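Local coordinates for mannan endo-1,4-beta-mannosidase (Bacillus subtilis, PDB 3CBW), which hydrolyses internal beta-1,4-mannosidic linkages in mannan, galactomannan and glucomannan, and takes part in the breakdown of glucomannan, at residues D76-I87 with S112-G123. The protein carries 3 engineered substitutions. Residues are numbered along the deposited sequence; the frame is centred on the assembly and turned at random.
Sequences DYARGWLETANI and SLHLANPAFQSG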
loop_
_atom_site.group_PDB
_atom_site.type_symbol
_atom_site.label_atom_id
_atom_site.label_comp_id
_atom_site.label_asym_id
_atom_site.label_seq_id
_atom_site.Cartn_x
_atom_site.Cartn_y
_atom_site.Cartn_z
ATOM N N ASP A 76 -1.595 8.889 -2.836
ATOM C CA ASP A 76 -2.564 8.816 -1.746
ATOM C C ASP A 76 -3.646 9.840 -2.038
ATOM O O ASP A 76 -3.374 11.022 -2.221
ATOM C CB ASP A 76 -1.859 9.048 -0.407
ATOM C CG ASP A 76 -2.723 8.703 0.788
ATOM O OD1 ASP A 76 -3.829 9.270 0.932
ATOM O OD2 ASP A 76 -2.256 7.877 1.609
ATOM N N TYR A 77 -4.882 9.369 -2.131
ATOM C CA TYR A 77 -6.007 10.233 -2.449
ATOM C C TYR A 77 -6.430 11.144 -1.290
ATOM O O TYR A 77 -7.144 12.138 -1.516
ATOM C CB TYR A 77 -7.229 9.386 -2.752
ATOM C CG TYR A 77 -7.371 8.673 -4.081
ATOM C CD1 TYR A 77 -6.624 9.009 -5.221
ATOM C CD2 TYR A 77 -8.357 7.707 -4.215
ATOM C CE1 TYR A 77 -6.852 8.359 -6.447
ATOM C CE2 TYR A 77 -8.604 7.072 -5.420
ATOM C CZ TYR A 77 -7.856 7.396 -6.532
ATOM O OH TYR A 77 -8.149 6.753 -7.714
ATOM N N ALA A 78 -6.073 10.786 -0.058
ATOM C CA ALA A 78 -6.740 11.380 1.099
ATOM C C ALA A 78 -5.815 12.262 1.916
ATOM O O ALA A 78 -4.821 11.794 2.476
ATOM C CB ALA A 78 -7.371 10.303 1.958
ATOM N N ARG A 79 -6.157 13.550 1.971
ATOM C CA ARG A 79 -5.401 14.519 2.722
ATOM C C ARG A 79 -6.136 14.740 4.047
ATOM O O ARG A 79 -6.758 15.781 4.274
ATOM C CB ARG A 79 -5.249 15.820 1.921
ATOM C CG ARG A 79 -4.391 15.702 0.619
ATOM C CD ARG A 79 -5.130 15.126 -0.617
ATOM N NE ARG A 79 -6.429 15.774 -0.780
ATOM C CZ ARG A 79 -6.648 16.923 -1.421
ATOM N NH1 ARG A 79 -5.669 17.551 -2.072
ATOM N NH2 ARG A 79 -7.875 17.428 -1.438
ATOM N N GLY A 80 -6.037 13.753 4.931
ATOM C CA GLY A 80 -6.929 13.665 6.095
ATOM C C GLY A 80 -6.678 14.641 7.231
ATOM O O GLY A 80 -7.419 14.634 8.212
ATOM N N TRP A 81 -5.626 15.448 7.104
ATOM C CA TRP A 81 -5.345 16.548 8.042
ATOM C C TRP A 81 -6.173 17.800 7.740
ATOM O O TRP A 81 -6.275 18.684 8.589
ATOM C CB TRP A 81 -3.855 16.911 8.024
ATOM C CG TRP A 81 -3.342 17.202 6.644
ATOM C CD1 TRP A 81 -3.300 18.416 6.010
ATOM C CD2 TRP A 81 -2.823 16.245 5.716
ATOM N NE1 TRP A 81 -2.780 18.269 4.741
ATOM C CE2 TRP A 81 -2.484 16.944 4.538
ATOM C CE3 TRP A 81 -2.612 14.856 5.769
ATOM C CZ2 TRP A 81 -1.930 16.304 3.424
ATOM C CZ3 TRP A 81 -2.065 14.225 4.655
ATOM C CH2 TRP A 81 -1.733 14.953 3.504
ATOM N N LEU A 82 -6.747 17.891 6.545
ATOM C CA LEU A 82 -7.436 19.123 6.136
ATOM C C LEU A 82 -8.751 19.292 6.871
ATOM O O LEU A 82 -9.519 18.344 7.018
ATOM C CB LEU A 82 -7.688 19.135 4.624
ATOM C CG LEU A 82 -6.487 19.191 3.681
ATOM C CD1 LEU A 82 -6.965 19.000 2.255
ATOM C CD2 LEU A 82 -5.741 20.510 3.808
ATOM N N GLU A 83 -9.004 20.512 7.338
ATOM C CA GLU A 83 -10.323 20.873 7.833
ATOM C C GLU A 83 -11.094 21.450 6.663
ATOM O O GLU A 83 -10.706 22.469 6.093
ATOM C CB GLU A 83 -10.223 21.900 8.960
ATOM C CG GLU A 83 -9.687 21.334 10.275
ATOM C CD GLU A 83 -10.680 20.422 10.976
ATOM O OE1 GLU A 83 -11.890 20.737 10.987
ATOM O OE2 GLU A 83 -10.245 19.388 11.523
ATOM N N THR A 84 -12.187 20.790 6.307
ATOM C CA THR A 84 -12.892 21.092 5.067
ATOM C C THR A 84 -14.384 21.222 5.337
ATOM O O THR A 84 -14.881 20.749 6.369
ATOM C CB THR A 84 -12.646 19.985 4.009
ATOM O OG1 THR A 84 -12.994 18.712 4.562
ATOM C CG2 THR A 84 -11.183 19.961 3.569
ATOM N N ALA A 85 -15.095 21.856 4.407
ATOM C CA ALA A 85 -16.543 22.062 4.532
ATOM C C ALA A 85 -17.304 20.737 4.579
ATOM O O ALA A 85 -18.215 20.552 5.390
ATOM C CB ALA A 85 -17.065 22.947 3.393
ATOM N N ASN A 86 -16.907 19.814 3.706
ATOM C CA ASN A 86 -17.447 18.464 3.682
ATOM C C ASN A 86 -16.267 17.520 3.847
ATOM O O ASN A 86 -15.202 17.761 3.277
ATOM C CB ASN A 86 -18.181 18.191 2.361
ATOM C CG ASN A 86 -19.421 19.057 2.191
ATOM O OD1 ASN A 86 -20.233 19.180 3.102
ATOM N ND2 ASN A 86 -19.571 19.652 1.011
ATOM N N ILE A 87 -16.440 16.473 4.644
ATOM C CA ILE A 87 -15.329 15.553 4.912
ATOM C C ILE A 87 -14.709 14.967 3.634
ATOM O O ILE A 87 -13.490 14.811 3.553
ATOM C CB ILE A 87 -15.726 14.448 5.920
ATOM C CG1 ILE A 87 -14.475 13.711 6.408
ATOM C CG2 ILE A 87 -16.798 13.496 5.337
ATOM C CD1 ILE A 87 -14.710 12.890 7.641
ATOM N N SER A 112 -2.841 4.424 -1.475
ATOM C CA SER A 112 -3.132 4.400 -0.039
ATOM C C SER A 112 -4.054 5.557 0.309
ATOM O O SER A 112 -4.351 6.391 -0.539
ATOM C CB SER A 112 -1.845 4.483 0.791
ATOM O OG SER A 112 -1.135 5.690 0.540
ATOM N N LEU A 113 -4.513 5.584 1.558
ATOM C CA LEU A 113 -5.496 6.576 1.996
ATOM C C LEU A 113 -5.227 7.078 3.405
ATOM O O LEU A 113 -5.458 6.358 4.381
ATOM C CB LEU A 113 -6.899 5.972 1.991
ATOM C CG LEU A 113 -7.422 5.378 0.677
ATOM C CD1 LEU A 113 -8.628 4.487 0.895
ATOM C CD2 LEU A 113 -7.746 6.482 -0.315
ATOM N N HIS A 114 -4.791 8.327 3.525
ATOM C CA HIS A 114 -4.714 8.971 4.848
ATOM C C HIS A 114 -6.073 9.571 5.204
ATOM O O HIS A 114 -6.243 10.792 5.252
ATOM C CB HIS A 114 -3.596 10.001 4.891
ATOM C CG HIS A 114 -2.241 9.382 5.043
ATOM N ND1 HIS A 114 -1.702 8.528 4.103
ATOM C CD2 HIS A 114 -1.327 9.471 6.040
ATOM C CE1 HIS A 114 -0.507 8.128 4.509
ATOM N NE2 HIS A 114 -0.254 8.691 5.679
ATOM N N LEU A 115 -7.048 8.700 5.466
ATOM C CA LEU A 115 -8.442 9.102 5.608
ATOM C C LEU A 115 -8.664 10.075 6.740
ATOM O O LEU A 115 -8.186 9.859 7.860
ATOM C CB LEU A 115 -9.327 7.889 5.872
ATOM C CG LEU A 115 -9.497 6.848 4.769
ATOM C CD1 LEU A 115 -10.322 5.680 5.326
ATOM C CD2 LEU A 115 -10.179 7.471 3.554
ATOM N N ALA A 116 -9.432 11.124 6.453
ATOM C CA ALA A 116 -9.995 11.959 7.509
ATOM C C ALA A 116 -10.845 11.090 8.429
ATOM O O ALA A 116 -11.281 9.993 8.052
ATOM C CB ALA A 116 -10.811 13.089 6.909
ATOM N N ASN A 117 -11.078 11.599 9.636
ATOM C CA ASN A 117 -11.684 10.851 10.722
ATOM C C ASN A 117 -13.175 11.145 10.795
ATOM O O ASN A 117 -13.575 12.242 11.198
ATOM C CB ASN A 117 -11.000 11.290 12.013
ATOM C CG ASN A 117 -11.443 10.525 13.228
ATOM O OD1 ASN A 117 -12.478 9.862 13.239
ATOM N ND2 ASN A 117 -10.644 10.635 14.294
ATOM N N PRO A 118 -14.011 10.162 10.426
ATOM C CA PRO A 118 -15.454 10.425 10.373
ATOM C C PRO A 118 -16.131 10.523 11.744
ATOM O O PRO A 118 -17.330 10.772 11.809
ATOM C CB PRO A 118 -15.990 9.254 9.547
ATOM C CG PRO A 118 -15.033 8.144 9.802
ATOM C CD PRO A 118 -13.687 8.780 10.018
ATOM N N ALA A 119 -15.380 10.361 12.830
ATOM C CA ALA A 119 -15.919 10.704 14.153
ATOM C C ALA A 119 -16.053 12.219 14.304
ATOM O O ALA A 119 -16.717 12.698 15.233
ATOM C CB ALA A 119 -15.048 10.124 15.267
ATOM N N PHE A 120 -15.426 12.965 13.398
ATOM C CA PHE A 120 -15.412 14.425 13.400
ATOM C C PHE A 120 -16.017 14.966 12.113
ATOM O O PHE A 120 -16.190 14.236 11.136
ATOM C CB PHE A 120 -13.973 14.940 13.532
ATOM C CG PHE A 120 -13.347 14.652 14.861
ATOM C CD1 PHE A 120 -13.407 15.595 15.886
ATOM C CD2 PHE A 120 -12.695 13.445 15.095
ATOM C CE1 PHE A 120 -12.822 15.337 17.129
ATOM C CE2 PHE A 120 -12.113 13.168 16.324
ATOM C CZ PHE A 120 -12.177 14.120 17.351
ATOM N N GLN A 121 -16.330 16.257 12.109
ATOM C CA GLN A 121 -16.893 16.896 10.934
ATOM C C GLN A 121 -15.959 16.770 9.722
ATOM O O GLN A 121 -16.411 16.568 8.595
ATOM C CB GLN A 121 -17.206 18.364 11.248
ATOM C CG GLN A 121 -17.773 19.154 10.078
ATOM C CD GLN A 121 -16.704 19.692 9.144
ATOM O OE1 GLN A 121 -15.578 19.984 9.563
ATOM N NE2 GLN A 121 -17.050 19.825 7.867
ATOM N N SER A 122 -14.660 16.930 9.964
ATOM C CA SER A 122 -13.644 16.720 8.939
ATOM C C SER A 122 -12.285 16.598 9.610
ATOM O O SER A 122 -12.178 16.741 10.830
ATOM C CB SER A 122 -13.650 17.856 7.908
ATOM O OG SER A 122 -13.163 19.058 8.475
ATOM N N GLY A 123 -11.262 16.309 8.805
ATOM C CA GLY A 123 -9.884 16.253 9.280
ATOM C C GLY A 123 -9.679 15.259 10.405
ATOM O O GLY A 123 -10.290 14.187 10.428
HETATM O O HOH W 1 -11.320 16.583 5.796
#
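Asp76 OD2 accepts from His114 ND1 at 2.6 Å and from Ser112 OG at 2.7 Å, the two donors arriving from opposite faces of the carboxylate. The oxygen lies 9° out of the imidazole plane, at the ring edge, whereas the carboxylate is turned 59° against that ring. Asp76 OD1 takes His114 N on its syn lone pair (2.9 Å) and Ala78 N in an Asx turn. With CG anti to the backbone N, chi1 -168° carries the carboxylate toward the neighbouring strand, which supplies three of its four donors. Replacing Asp76 by alanine would probably leave Ser112 OG and the His114 and Ala78 backbone N-H groups without this acceptor and the imidazole freer to turn. Beyond the parallel strands 72-79 and 108-114, neighbours in the TIM barrel, side-chain-to-backbone bonds join the loops: Ser122 OG receives Thr84 N at 2.9 Å, and Gln121 NE2 donates to Thr84 O at 2.8 Å, in the carbonyl plane. One water bridges Leu82 O, Thr84 OG1 and Gly123 N. Farther along, Ile87 CG1 packs on Ala116 CB at 3.8 Å. Bonds at ND1 and the backbone N thus let a second-shell carboxylate fix the rotation of His114, which probably binds substrate.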